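Local coordinates for protein S-adenosyl-L-methionine-dependent 2-deoxy-scyllo-inosamine dehydrogenase (Bacillus circulans, PDB 4M7S) that catalyses the radical S-adenosylmethionine-dependent two-electron oxidation of 2-deoxy-scyllo-inosamine to amino-dideoxy-scyllo-inosose in butirosin biosynthesis, using two [4Fe-4S] clusters, at residues Val12-Asn17 against Tyr62-Cys68; Asp52-Ser58 against Ile82-Ile88; Met167-Val171 against Val238-Glu244; Lys194-Gly198 against Asn211-Phe217. All coordinates share one frame; numbering follows the deposited sequence.

From the N terminus, the loop after strand 7-10 is the first to be closed: interaction 1 brings 12-17 against 62-68, the loop that follows strand 56-58. Interaction 2 pairs 52-58, which lies between those two segments, with 82-88, so the two contacts cross along the chain and tie the first three strands of the radical SAM domain together. Their centres are about 20 Å apart. Interaction 3 then joins 167-171 to 238-244, and interaction 4 (194-198 with 211-217) nests within the long loop it closes; both belong to the region of the second cluster. Interactions 1 and 3, centres about 27 Å apart, each hold a cysteine bound to a different cluster.

Interaction 1 (Val12-Asn17 against Tyr62-Cys68); sequences VNSQCN and YGEPLLC. With SF4 (iron/sulfur cluster), chain C.
Asn-13 and Gln-15 make the two direct hydrogen bonds between the segments. Glu-64 N donates to Gln-15 O at 3.0 Å and 162°. Glu-64 O accepts a more bent bond from Asn-13 ND2 at 3.0 Å, from above the carbonyl plane, while Leu-67 N reaches the same oxygen from the opposite face. A water bridges Asn-13 O and, weakly, Gly-63 N. With SG anti to the backbone N (chi1 177°), Cys-16 SG bonds the iron FE1 at 2.4 Å. Cys-16 opens the CX3CX2C motif of radical SAM enzymes, completed by Cys-20 and Cys-23, and Gly-63 and Glu-64 probably correspond to the GGE motif, which in relatives meets AdoMet. The apolar contact is Val-12 CG2 on Cys-68 SG at 3.8 Å; in van der Waals packing, Leu-67 CB lies 3.6 Å from Asn-13 ND2. Glu-64 and Asn-17 run side by side, carboxylate and amide planes 79° apart. Glu-64 OE1 meets Thr-91 OG1 and Leu-66 N; Asn-92 bonds Glu-64 OE2 by its backbone N and Asn-17 OD1 by ND2.

Interaction 2 (Asp52-Ser58 against Ile82-Ile88); sequences DFAGRIS and IPRARPI
Parallel pairing of Arg-56 with Arg-86 and of Ile-57 with Pro-87 joins the two strands of a beta-alpha-beta unit whose connection is helix 71-81. Three backbone bonds define the register: Arg-86 N to Gly-55 O at 2.8 Å, Ile-57 N to Arg-86 O at 2.9 Å, and Ile-88 N to Ile-57 O at 2.8 Å. The strand axes diverge by 28°. These are neighbouring strands of the partial TIM-type barrel of the radical SAM fold, and on the Ile-57 face helix 38-50 packs over them. There Ile-82 CD1 lies 4.1 Å from Ile-57 CD1 and meets the Phe-53 ring at its edge. On the other face Arg-56 and Arg-86 run alongside each other, guanidinium planes 89° apart. Before the strands, Arg-84 bends at chi3 (66°) and lays one guanidinium face over Ala-54 CB, which is 3.4 Å from Arg-84 CZ. That fold brings Arg-84 NH1 to 3.4 Å from Asp-52 OD2, a long salt bridge. A water accepts from Arg-84 N and donates to Phe-53 O at 2.8 Å.

Interaction 3 (Met167-Val171 against Val238-Glu244); sequences MSCMV and VSVQTEE. With SF4 (iron/sulfur cluster), chain B.
Cys-169, packed beside Gln-241 and Thr-242, binds the iron FE4 of the second cluster through SG at 2.5 Å. Val-171 N donates to that same Cys-169 SG at 3.4 Å, a capping bond at the start of a helix that helps hold the sulfur's orientation. The flanking backbone is fixed by Met-170 N, which bonds Gln-241 O at 2.6 Å. On the preceding side Ser-168 is gripped twice: its OG, placed between backbone N and carbonyl carbon (chi1 72°), accepts Glu-243 N at 3.0 Å and 174°, and its N donates to the syn side of Glu-244 OE1 at 3.1 Å. Farther out, selenomethionine Met-167 lays its CE against Val-238 CG1 at 3.6 Å. Thr-242 OG1 donates to Val-238 O at 2.7 Å, closing the loop 238-242 on itself. The site belongs to a SPASM-related, twitch-type domain holding one auxiliary cluster, where Cys-187, Cys-232 and Cys-235 also line the cluster pocket. Arg-226 hydrogen-bonds to Ser-168 O, Gln-241 OE1 accepts from Asn-174, and the backbone of Cys-169 bonds that of Leu-221, linking the contact to helix 171-174, which it leads into, and to helix 212-222.

Interaction 4 (Lys194-Gly198 against Asn211-Phe217); sequences KMVMG and NDKFTSF
Lys-213, extended beyond CG, donates from NZ to Val-196 O at 2.9 Å, the shortest polar bond across the contact. It belongs to helix 212-222 of the iron-sulfur cluster-binding domain, of which Asn-211 is the N-cap. Asn-211 OD1 accepts Phe-214 N at 2.8 Å in a nearly straight bond (169°), and Asn-211 ND2 donates to Met-197 O at 3.0 Å with that oxygen in the amide plane; the two bonds fix the amide's rotation about chi2. Selenomethionine Met-197 fills the angle between the two phenylalanines of the helix. Its CG sits over one face of the Phe-214 ring, 3.8 Å from the centroid, and the bend at chi2 (-66°) carries CE to 3.6 Å from Phe-217 CD2. Met-195, the second selenomethionine, puts CG over a face of Phe-217, 12° off the ring normal. Both seleniums make oblique Met-aromatic contacts, Met-197 SE 4.5 Å from the Phe-214 centroid and Met-195 SE 5.0 Å from that of Phe-217. Phe-217 also approaches the second cluster. Lys-213 CG passes 3.8 Å from Met-197 SE.

Interaction 1 (Val12-Asn17 against Tyr62-Cys68)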
loop_
_atom_site.group_PDB
_atom_site.type_symbol
_atom_site.label_atom_id
_atom_site.label_comp_id
_atom_site.label_asym_id
_atom_site.label_seq_id
_atom_site.Cartn_x
_atom_site.Cartn_y
_atom_site.Cartn_z
ATOM N N VAL A 12 -3.944 -1.213 7.921
ATOM C CA VAL A 12 -4.071 -1.395 9.378
ATOM C C VAL A 12 -5.458 -0.975 9.888
ATOM O O VAL A 12 -5.873 -1.352 10.982
ATOM C CB VAL A 12 -2.940 -0.689 10.159
ATOM C CG1 VAL A 12 -1.581 -1.177 9.661
ATOM C CG2 VAL A 12 -3.047 0.835 10.020
ATOM N N ASN A 13 -6.176 -0.190 9.091
ATOM C CA ASN A 13 -7.591 0.030 9.355
ATOM C C ASN A 13 -8.297 0.429 8.073
ATOM O O ASN A 13 -7.700 1.060 7.203
ATOM C CB ASN A 13 -7.800 1.079 10.445
ATOM C CG ASN A 13 -7.528 2.475 9.962
ATOM O OD1 ASN A 13 -6.382 2.821 9.672
ATOM N ND2 ASN A 13 -8.580 3.297 9.873
ATOM N N SER A 14 -9.571 0.074 7.957
ATOM C CA SER A 14 -10.265 0.201 6.672
ATOM C C SER A 14 -11.147 1.446 6.568
ATOM O O SER A 14 -11.573 1.815 5.478
ATOM C CB SER A 14 -11.121 -1.035 6.434
ATOM O OG SER A 14 -12.096 -1.149 7.453
ATOM N N GLN A 15 -11.434 2.087 7.696
ATOM C CA GLN A 15 -12.311 3.257 7.672
ATOM C C GLN A 15 -11.505 4.517 7.398
ATOM O O GLN A 15 -10.354 4.638 7.812
ATOM C CB GLN A 15 -13.112 3.422 8.983
ATOM C CG GLN A 15 -14.142 4.580 8.932
ATOM C CD GLN A 15 -15.011 4.721 10.185
ATOM O OE1 GLN A 15 -14.529 4.611 11.316
ATOM N NE2 GLN A 15 -16.301 4.981 9.981
ATOM N N CYS A 16 -12.118 5.446 6.681
ATOM C CA CYS A 16 -11.603 6.800 6.587
ATOM C C CYS A 16 -12.664 7.781 7.065
ATOM O O CYS A 16 -13.860 7.523 6.915
ATOM C CB CYS A 16 -11.227 7.137 5.152
ATOM S SG CYS A 16 -10.687 8.836 5.042
ATOM N N ASN A 17 -12.235 8.908 7.628
ATOM C CA ASN A 17 -13.180 9.885 8.168
ATOM C C ASN A 17 -13.833 10.730 7.077
ATOM O O ASN A 17 -14.843 11.396 7.314
ATOM C CB ASN A 17 -12.511 10.791 9.204
ATOM C CG ASN A 17 -11.338 11.562 8.635
ATOM O OD1 ASN A 17 -10.319 10.977 8.257
ATOM N ND2 ASN A 17 -11.474 12.887 8.574
ATOM N N TYR A 62 -7.212 2.114 1.670
ATOM C CA TYR A 62 -8.225 3.132 1.375
ATOM C C TYR A 62 -8.836 3.667 2.664
ATOM O O TYR A 62 -9.986 4.130 2.691
ATOM C CB TYR A 62 -9.300 2.588 0.449
ATOM C CG TYR A 62 -8.887 2.555 -1.004
ATOM C CD1 TYR A 62 -9.051 3.668 -1.820
ATOM C CD2 TYR A 62 -8.326 1.412 -1.556
ATOM C CE1 TYR A 62 -8.676 3.640 -3.154
ATOM C CE2 TYR A 62 -7.943 1.372 -2.887
ATOM C CZ TYR A 62 -8.116 2.487 -3.677
ATOM O OH TYR A 62 -7.738 2.438 -4.995
ATOM N N GLY A 63 -8.054 3.593 3.732
ATOM C CA GLY A 63 -8.481 4.104 5.022
ATOM C C GLY A 63 -7.477 5.105 5.554
ATOM O O GLY A 63 -6.392 5.268 4.991
ATOM N N GLU A 64 -7.845 5.779 6.641
ATOM C CA GLU A 64 -6.986 6.772 7.270
ATOM C C GLU A 64 -6.179 6.109 8.380
ATOM O O GLU A 64 -6.756 5.653 9.374
ATOM C CB GLU A 64 -7.855 7.893 7.857
ATOM C CG GLU A 64 -7.073 8.924 8.643
ATOM C CD GLU A 64 -5.873 9.466 7.862
ATOM O OE1 GLU A 64 -4.797 9.639 8.479
ATOM O OE2 GLU A 64 -6.016 9.735 6.646
ATOM N N PRO A 65 -4.844 6.049 8.225
ATOM C CA PRO A 65 -4.051 5.329 9.232
ATOM C C PRO A 65 -4.089 5.980 10.620
ATOM O O PRO A 65 -4.004 5.262 11.612
ATOM C CB PRO A 65 -2.623 5.339 8.653
ATOM C CG PRO A 65 -2.603 6.501 7.685
ATOM C CD PRO A 65 -4.016 6.602 7.135
ATOM N N LEU A 66 -4.222 7.300 10.703
ATOM C CA LEU A 66 -4.281 7.959 12.017
ATOM C C LEU A 66 -5.552 7.632 12.806
ATOM O O LEU A 66 -5.699 8.043 13.960
ATOM C CB LEU A 66 -4.113 9.477 11.900
ATOM C CG LEU A 66 -2.799 10.029 11.341
ATOM C CD1 LEU A 66 -2.494 11.380 11.961
ATOM C CD2 LEU A 66 -1.640 9.092 11.567
ATOM N N LEU A 67 -6.474 6.906 12.178
ATOM C CA LEU A 67 -7.677 6.444 12.859
ATOM C C LEU A 67 -7.426 5.100 13.537
ATOM O O LEU A 67 -8.218 4.649 14.351
ATOM C CB LEU A 67 -8.847 6.316 11.881
ATOM C CG LEU A 67 -9.734 7.548 11.694
ATOM C CD1 LEU A 67 -10.895 7.267 10.736
ATOM C CD2 LEU A 67 -10.265 7.974 13.046
ATOM N N CYS A 68 -6.320 4.455 13.187
ATOM C CA CYS A 68 -6.004 3.147 13.734
ATOM C C CYS A 68 -5.645 3.305 15.204
ATOM O O CYS A 68 -4.711 4.040 15.541
ATOM C CB CYS A 68 -4.817 2.544 12.977
ATOM S SG CYS A 68 -4.305 0.930 13.591
HETATM FE FE1 SF4 C . -10.422 9.020 2.655
HETATM FE FE2 SF4 C . -10.947 10.757 0.707
HETATM FE FE3 SF4 C . -10.633 8.189 0.105
HETATM FE FE4 SF4 C . -8.468 9.617 0.900
HETATM S S1 SF4 C . -9.668 9.925 -1.033
HETATM S S2 SF4 C . -9.030 7.517 1.619
HETATM S S3 SF4 C . -9.428 11.075 2.407
HETATM S S4 SF4 C . -12.350 9.073 1.376
HETATM O O HOH W 1 -6.251 1.717 5.104
#

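Interaction 2 (Asp52-Ser58 against Ile82-Ile88)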
loop_
_atom_site.group_PDB
_atom_site.type_symbol
_atom_site.label_atom_id
_atom_site.label_comp_id
_atom_site.label_asym_id
_atom_site.label_seq_id
_atom_site.Cartn_x
_atom_site.Cartn_y
_atom_site.Cartn_z
ATOM N N ASP A 52 14.326 -9.917 6.018
ATOM C CA ASP A 52 15.160 -8.729 6.227
ATOM C C ASP A 52 14.668 -7.564 5.353
ATOM O O ASP A 52 15.462 -6.850 4.733
ATOM C CB ASP A 52 16.633 -9.039 5.933
ATOM C CG ASP A 52 17.581 -7.996 6.509
ATOM O OD1 ASP A 52 17.127 -7.131 7.287
ATOM O OD2 ASP A 52 18.787 -8.053 6.189
ATOM N N PHE A 53 13.352 -7.392 5.300
ATOM C CA PHE A 53 12.733 -6.399 4.426
ATOM C C PHE A 53 13.269 -4.979 4.641
ATOM O O PHE A 53 13.249 -4.457 5.760
ATOM C CB PHE A 53 11.220 -6.408 4.592
ATOM C CG PHE A 53 10.520 -5.429 3.701
ATOM C CD1 PHE A 53 10.540 -5.594 2.318
ATOM C CD2 PHE A 53 9.858 -4.340 4.238
ATOM C CE1 PHE A 53 9.902 -4.686 1.487
ATOM C CE2 PHE A 53 9.221 -3.427 3.420
ATOM C CZ PHE A 53 9.238 -3.601 2.046
ATOM N N ALA A 54 13.745 -4.365 3.561
ATOM C CA ALA A 54 14.401 -3.065 3.641
ATOM C C ALA A 54 13.832 -2.072 2.638
ATOM O O ALA A 54 14.502 -1.106 2.277
ATOM C CB ALA A 54 15.916 -3.223 3.434
ATOM N N GLY A 55 12.599 -2.299 2.192
ATOM C CA GLY A 55 11.957 -1.377 1.273
ATOM C C GLY A 55 11.058 -0.419 2.030
ATOM O O GLY A 55 11.245 -0.197 3.232
ATOM N N ARG A 56 10.073 0.147 1.343
ATOM C CA ARG A 56 9.137 1.057 2.002
ATOM C C ARG A 56 7.934 0.307 2.551
ATOM O O ARG A 56 7.465 -0.666 1.954
ATOM C CB ARG A 56 8.642 2.127 1.034
ATOM C CG ARG A 56 9.616 2.535 -0.023
ATOM C CD ARG A 56 10.133 3.926 0.218
ATOM N NE ARG A 56 10.699 4.495 -0.999
ATOM C CZ ARG A 56 11.886 4.163 -1.502
ATOM N NH1 ARG A 56 12.645 3.259 -0.893
ATOM N NH2 ARG A 56 12.312 4.734 -2.619
ATOM N N ILE A 57 7.431 0.765 3.691
ATOM C CA ILE A 57 6.180 0.246 4.226
ATOM C C ILE A 57 5.217 1.404 4.506
ATOM O O ILE A 57 5.578 2.371 5.182
ATOM C CB ILE A 57 6.404 -0.647 5.489
ATOM C CG1 ILE A 57 5.071 -1.112 6.081
ATOM C CG2 ILE A 57 7.243 0.083 6.548
ATOM C CD1 ILE A 57 5.213 -2.302 7.033
ATOM N N SER A 58 4.012 1.331 3.943
ATOM C CA SER A 58 2.957 2.300 4.264
ATOM C C SER A 58 1.751 1.639 4.949
ATOM O O SER A 58 1.595 0.413 4.894
ATOM C CB SER A 58 2.531 3.111 3.035
ATOM O OG SER A 58 2.470 2.319 1.875
ATOM N N ILE A 82 11.622 -4.748 11.396
ATOM C CA ILE A 82 12.222 -4.387 10.112
ATOM C C ILE A 82 12.888 -3.000 10.154
ATOM O O ILE A 82 12.464 -2.075 9.461
ATOM C CB ILE A 82 11.177 -4.474 8.968
ATOM C CG1 ILE A 82 9.911 -3.691 9.321
ATOM C CG2 ILE A 82 10.790 -5.930 8.703
ATOM C CD1 ILE A 82 8.857 -3.675 8.193
ATOM N N PRO A 83 13.946 -2.857 10.973
ATOM C CA PRO A 83 14.551 -1.537 11.187
ATOM C C PRO A 83 15.214 -0.951 9.930
ATOM O O PRO A 83 15.440 0.260 9.886
ATOM C CB PRO A 83 15.600 -1.802 12.282
ATOM C CG PRO A 83 15.919 -3.256 12.170
ATOM C CD PRO A 83 14.639 -3.918 11.725
ATOM N N ARG A 84 15.519 -1.788 8.938
ATOM C CA ARG A 84 16.030 -1.296 7.653
ATOM C C ARG A 84 14.922 -0.703 6.765
ATOM O O ARG A 84 15.203 0.074 5.855
ATOM C CB ARG A 84 16.724 -2.409 6.864
ATOM C CG ARG A 84 17.859 -3.114 7.571
ATOM C CD ARG A 84 18.439 -4.215 6.672
ATOM N NE ARG A 84 19.094 -3.667 5.483
ATOM C CZ ARG A 84 19.087 -4.238 4.279
ATOM N NH1 ARG A 84 18.444 -5.385 4.079
ATOM N NH2 ARG A 84 19.717 -3.652 3.269
ATOM N N ALA A 85 13.671 -1.081 7.013
ATOM C CA ALA A 85 12.565 -0.627 6.163
ATOM C C ALA A 85 12.311 0.865 6.349
ATOM O O ALA A 85 12.789 1.464 7.312
ATOM C CB ALA A 85 11.304 -1.410 6.448
ATOM N N ARG A 86 11.548 1.458 5.433
ATOM C CA ARG A 86 11.260 2.891 5.477
ATOM C C ARG A 86 9.766 3.128 5.628
ATOM O O ARG A 86 9.019 3.027 4.653
ATOM C CB ARG A 86 11.798 3.577 4.212
ATOM C CG ARG A 86 11.465 5.069 4.084
ATOM C CD ARG A 86 12.297 5.701 2.970
ATOM N NE ARG A 86 11.834 7.042 2.620
ATOM C CZ ARG A 86 12.243 8.157 3.216
ATOM N NH1 ARG A 86 11.769 9.331 2.822
ATOM N NH2 ARG A 86 13.128 8.101 4.204
ATOM N N PRO A 87 9.321 3.420 6.864
ATOM C CA PRO A 87 7.906 3.624 7.187
ATOM C C PRO A 87 7.406 4.993 6.730
ATOM O O PRO A 87 8.016 6.012 7.060
ATOM C CB PRO A 87 7.876 3.539 8.727
ATOM C CG PRO A 87 9.220 2.942 9.131
ATOM C CD PRO A 87 10.164 3.427 8.073
ATOM N N ILE A 88 6.310 5.001 5.974
ATOM C CA ILE A 88 5.746 6.229 5.431
ATOM C C ILE A 88 4.279 6.313 5.815
ATOM O O ILE A 88 3.555 5.324 5.700
ATOM C CB ILE A 88 5.772 6.231 3.892
ATOM C CG1 ILE A 88 7.145 5.819 3.359
ATOM C CG2 ILE A 88 5.328 7.596 3.350
ATOM C CD1 ILE A 88 8.243 6.780 3.707
HETATM O O HOH W 2 14.772 -4.506 8.107
#

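Interaction 3 (Met167-Val171 against Val238-Glu244)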
loop_
_atom_site.group_PDB
_atom_site.type_symbol
_atom_site.label_atom_id
_atom_site.label_comp_id
_atom_site.label_asym_id
_atom_site.label_seq_id
_atom_site.Cartn_x
_atom_site.Cartn_y
_atom_site.Cartn_z
HETATM N N MSE A 167 -0.577 -1.395 -22.692
HETATM C CA MSE A 167 0.400 -0.707 -21.863
HETATM C C MSE A 167 1.002 -1.629 -20.819
HETATM O O MSE A 167 0.311 -2.460 -20.225
HETATM C CB MSE A 167 -0.217 0.485 -21.146
HETATM C CG MSE A 167 -0.717 1.573 -22.055
HETATM SE SE MSE A 167 -0.852 3.261 -21.095
HETATM C CE MSE A 167 -2.440 3.970 -21.979
ATOM N N SER A 168 2.296 -1.466 -20.591
ATOM C CA SER A 168 2.969 -2.184 -19.524
ATOM C C SER A 168 2.543 -1.614 -18.176
ATOM O O SER A 168 1.980 -0.518 -18.091
ATOM C CB SER A 168 4.474 -2.015 -19.651
ATOM O OG SER A 168 4.838 -0.695 -19.289
ATOM N N CYS A 169 2.813 -2.369 -17.121
ATOM C CA CYS A 169 2.696 -1.838 -15.780
ATOM C C CYS A 169 3.546 -2.635 -14.812
ATOM O O CYS A 169 3.439 -3.855 -14.744
ATOM C CB CYS A 169 1.258 -1.835 -15.286
ATOM S SG CYS A 169 1.204 -1.203 -13.593
HETATM N N MSE A 170 4.370 -1.921 -14.054
HETATM C CA MSE A 170 5.338 -2.542 -13.168
HETATM C C MSE A 170 4.870 -2.600 -11.718
HETATM O O MSE A 170 5.587 -3.118 -10.871
HETATM C CB MSE A 170 6.675 -1.803 -13.247
HETATM C CG MSE A 170 7.156 -1.515 -14.659
HETATM SE SE MSE A 170 7.223 -3.117 -15.753
HETATM C CE MSE A 170 8.289 -4.213 -14.540
ATOM N N VAL A 171 3.685 -2.068 -11.422
ATOM C CA VAL A 171 3.178 -2.093 -10.035
ATOM C C VAL A 171 3.201 -3.499 -9.413
ATOM O O VAL A 171 3.714 -3.668 -8.299
ATOM C CB VAL A 171 1.777 -1.446 -9.889
ATOM C CG1 VAL A 171 1.296 -1.494 -8.422
ATOM C CG2 VAL A 171 1.796 0.001 -10.401
ATOM N N VAL A 238 -1.268 5.580 -16.386
ATOM C CA VAL A 238 -0.297 5.778 -17.454
ATOM C C VAL A 238 1.034 6.317 -16.934
ATOM O O VAL A 238 2.024 6.342 -17.666
ATOM C CB VAL A 238 -0.833 6.733 -18.550
ATOM C CG1 VAL A 238 -2.125 6.197 -19.138
ATOM C CG2 VAL A 238 -1.046 8.132 -17.987
ATOM N N SER A 239 1.057 6.747 -15.675
ATOM C CA SER A 239 2.226 7.442 -15.134
ATOM C C SER A 239 2.941 6.643 -14.050
ATOM O O SER A 239 4.143 6.813 -13.835
ATOM C CB SER A 239 1.821 8.808 -14.568
ATOM O OG SER A 239 1.129 8.664 -13.338
ATOM N N VAL A 240 2.196 5.777 -13.368
ATOM C CA VAL A 240 2.731 5.043 -12.225
ATOM C C VAL A 240 3.344 3.697 -12.624
ATOM O O VAL A 240 2.623 2.743 -12.913
ATOM C CB VAL A 240 1.641 4.819 -11.157
ATOM C CG1 VAL A 240 2.225 4.154 -9.915
ATOM C CG2 VAL A 240 0.977 6.141 -10.807
ATOM N N GLN A 241 4.675 3.642 -12.628
ATOM C CA GLN A 241 5.434 2.426 -12.944
ATOM C C GLN A 241 5.067 1.800 -14.290
ATOM O O GLN A 241 4.794 0.603 -14.389
ATOM C CB GLN A 241 5.336 1.401 -11.807
ATOM C CG GLN A 241 5.989 1.873 -10.514
ATOM C CD GLN A 241 5.971 0.820 -9.423
ATOM O OE1 GLN A 241 6.014 -0.378 -9.699
ATOM N NE2 GLN A 241 5.907 1.265 -8.174
ATOM N N THR A 242 5.076 2.631 -15.326
ATOM C CA THR A 242 4.831 2.176 -16.684
ATOM C C THR A 242 6.021 2.602 -17.548
ATOM O O THR A 242 6.695 3.585 -17.220
ATOM C CB THR A 242 3.528 2.780 -17.233
ATOM O OG1 THR A 242 3.709 4.183 -17.471
ATOM C CG2 THR A 242 2.369 2.572 -16.248
ATOM N N GLU A 243 6.297 1.866 -18.626
ATOM C CA GLU A 243 7.329 2.279 -19.584
ATOM C C GLU A 243 6.953 3.637 -20.149
ATOM O O GLU A 243 7.804 4.478 -20.434
ATOM C CB GLU A 243 7.415 1.295 -20.752
ATOM C CG GLU A 243 7.785 -0.120 -20.384
ATOM C CD GLU A 243 7.790 -1.042 -21.590
ATOM O OE1 GLU A 243 6.757 -1.134 -22.287
ATOM O OE2 GLU A 243 8.832 -1.670 -21.842
ATOM N N GLU A 244 5.650 3.827 -20.298
ATOM C CA GLU A 244 5.060 5.005 -20.908
ATOM C C GLU A 244 5.331 6.287 -20.114
ATOM O O GLU A 244 5.124 7.393 -20.618
ATOM C CB GLU A 244 3.548 4.783 -21.047
ATOM C CG GLU A 244 3.143 3.599 -21.947
ATOM C CD GLU A 244 3.367 2.224 -21.314
ATOM O OE1 GLU A 244 3.033 1.207 -21.955
ATOM O OE2 GLU A 244 3.877 2.155 -20.178
HETATM FE FE1 SF4 B . -3.645 -0.490 -13.265
HETATM FE FE2 SF4 B . -3.280 -3.152 -13.320
HETATM FE FE3 SF4 B . -2.858 -1.761 -11.071
HETATM FE FE4 SF4 B . -1.171 -1.583 -13.121
HETATM S S1 SF4 B . -1.532 -3.474 -11.855
HETATM S S2 SF4 B . -1.948 0.191 -11.886
HETATM S S3 SF4 B . -2.588 -1.670 -14.921
HETATM S S4 SF4 B . -4.901 -2.031 -12.091
#

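Interaction 4 (Lys194-Gly198 against Asn211-Phe217)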
loop_
_atom_site.group_PDB
_atom_site.type_symbol
_atom_site.label_atom_id
_atom_site.label_comp_id
_atom_site.label_asym_id
_atom_site.label_seq_id
_atom_site.Cartn_x
_atom_site.Cartn_y
_atom_site.Cartn_z
ATOM N N LYS A 194 -10.194 -8.071 -6.808
ATOM C CA LYS A 194 -10.387 -8.992 -7.916
ATOM C C LYS A 194 -9.215 -9.960 -8.022
ATOM O O LYS A 194 -9.354 -11.059 -8.552
ATOM C CB LYS A 194 -10.521 -8.220 -9.233
ATOM C CG LYS A 194 -11.728 -7.290 -9.319
ATOM C CD LYS A 194 -11.515 -6.255 -10.409
ATOM C CE LYS A 194 -12.705 -5.327 -10.552
ATOM N NZ LYS A 194 -12.530 -4.447 -11.742
HETATM N N MSE A 195 -8.057 -9.536 -7.530
HETATM C CA MSE A 195 -6.826 -10.297 -7.704
HETATM C C MSE A 195 -6.208 -10.645 -6.350
HETATM O O MSE A 195 -5.096 -10.227 -6.047
HETATM C CB MSE A 195 -5.829 -9.483 -8.529
HETATM C CG MSE A 195 -5.076 -10.274 -9.574
HETATM SE SE MSE A 195 -6.267 -11.196 -10.817
HETATM C CE MSE A 195 -7.083 -9.644 -11.664
ATOM N N VAL A 196 -6.935 -11.396 -5.530
ATOM C CA VAL A 196 -6.395 -11.862 -4.258
ATOM C C VAL A 196 -5.368 -12.950 -4.555
ATOM O O VAL A 196 -5.692 -13.958 -5.184
ATOM C CB VAL A 196 -7.488 -12.413 -3.342
ATOM C CG1 VAL A 196 -6.859 -13.030 -2.080
ATOM C CG2 VAL A 196 -8.464 -11.301 -2.966
HETATM N N MSE A 197 -4.130 -12.716 -4.131
HETATM C CA MSE A 197 -3.016 -13.607 -4.445
HETATM C C MSE A 197 -2.814 -14.635 -3.336
HETATM O O MSE A 197 -2.229 -15.693 -3.546
HETATM C CB MSE A 197 -1.747 -12.783 -4.662
HETATM C CG MSE A 197 -1.886 -11.779 -5.801
HETATM SE SE MSE A 197 -2.096 -12.728 -7.478
HETATM C CE MSE A 197 -1.744 -11.230 -8.691
ATOM N N GLY A 198 -3.315 -14.315 -2.153
ATOM C CA GLY A 198 -3.289 -15.239 -1.033
ATOM C C GLY A 198 -3.618 -14.452 0.218
ATOM O O GLY A 198 -4.110 -13.330 0.127
ATOM N N ASN A 211 4.141 -17.129 -5.841
ATOM C CA ASN A 211 3.301 -18.217 -6.354
ATOM C C ASN A 211 3.005 -18.028 -7.849
ATOM O O ASN A 211 3.255 -16.952 -8.410
ATOM C CB ASN A 211 2.021 -18.434 -5.514
ATOM C CG ASN A 211 1.042 -17.273 -5.598
ATOM O OD1 ASN A 211 1.029 -16.521 -6.573
ATOM N ND2 ASN A 211 0.196 -17.135 -4.573
ATOM N N ASP A 212 2.477 -19.070 -8.480
ATOM C CA ASP A 212 2.186 -19.049 -9.909
ATOM C C ASP A 212 1.307 -17.864 -10.324
ATOM O O ASP A 212 1.588 -17.195 -11.319
ATOM C CB ASP A 212 1.529 -20.365 -10.331
ATOM C CG ASP A 212 1.996 -20.839 -11.696
ATOM O OD1 ASP A 212 2.621 -20.034 -12.428
ATOM O OD2 ASP A 212 1.735 -22.016 -12.043
ATOM N N LYS A 213 0.257 -17.600 -9.552
ATOM C CA LYS A 213 -0.702 -16.555 -9.902
ATOM C C LYS A 213 -0.072 -15.158 -9.891
ATOM O O LYS A 213 -0.269 -14.369 -10.822
ATOM C CB LYS A 213 -1.912 -16.610 -8.965
ATOM C CG LYS A 213 -3.119 -15.796 -9.426
ATOM C CD LYS A 213 -4.238 -15.873 -8.387
ATOM C CE LYS A 213 -5.347 -14.869 -8.666
ATOM N NZ LYS A 213 -6.484 -15.040 -7.720
ATOM N N PHE A 214 0.691 -14.856 -8.847
ATOM C CA PHE A 214 1.335 -13.553 -8.732
ATOM C C PHE A 214 2.443 -13.417 -9.776
ATOM O O PHE A 214 2.571 -12.386 -10.430
ATOM C CB PHE A 214 1.904 -13.362 -7.325
ATOM C CG PHE A 214 1.797 -11.950 -6.806
ATOM C CD1 PHE A 214 1.926 -10.860 -7.663
ATOM C CD2 PHE A 214 1.554 -11.714 -5.468
ATOM C CE1 PHE A 214 1.835 -9.560 -7.183
ATOM C CE2 PHE A 214 1.439 -10.412 -4.968
ATOM C CZ PHE A 214 1.582 -9.334 -5.819
ATOM N N THR A 215 3.235 -14.472 -9.932
ATOM C CA THR A 215 4.348 -14.473 -10.879
ATOM C C THR A 215 3.901 -14.274 -12.327
ATOM O O THR A 215 4.485 -13.476 -13.066
ATOM C CB THR A 215 5.170 -15.765 -10.745
ATOM O OG1 THR A 215 5.706 -15.828 -9.414
ATOM C CG2 THR A 215 6.298 -15.795 -11.756
ATOM N N SER A 216 2.870 -15.001 -12.738
ATOM C CA SER A 216 2.386 -14.860 -14.103
ATOM C C SER A 216 1.712 -13.501 -14.289
ATOM O O SER A 216 1.813 -12.897 -15.355
ATOM C CB SER A 216 1.439 -16.002 -14.476
ATOM O OG SER A 216 0.291 -16.002 -13.659
ATOM N N PHE A 217 1.048 -13.007 -13.245
ATOM C CA PHE A 217 0.368 -11.718 -13.340
ATOM C C PHE A 217 1.381 -10.609 -13.582
ATOM O O PHE A 217 1.197 -9.779 -14.467
ATOM C CB PHE A 217 -0.450 -11.423 -12.075
ATOM C CG PHE A 217 -1.267 -10.158 -12.153
ATOM C CD1 PHE A 217 -2.400 -10.093 -12.957
ATOM C CD2 PHE A 217 -0.915 -9.038 -11.409
ATOM C CE1 PHE A 217 -3.162 -8.931 -13.022
ATOM C CE2 PHE A 217 -1.677 -7.875 -11.462
ATOM C CZ PHE A 217 -2.794 -7.821 -12.272
#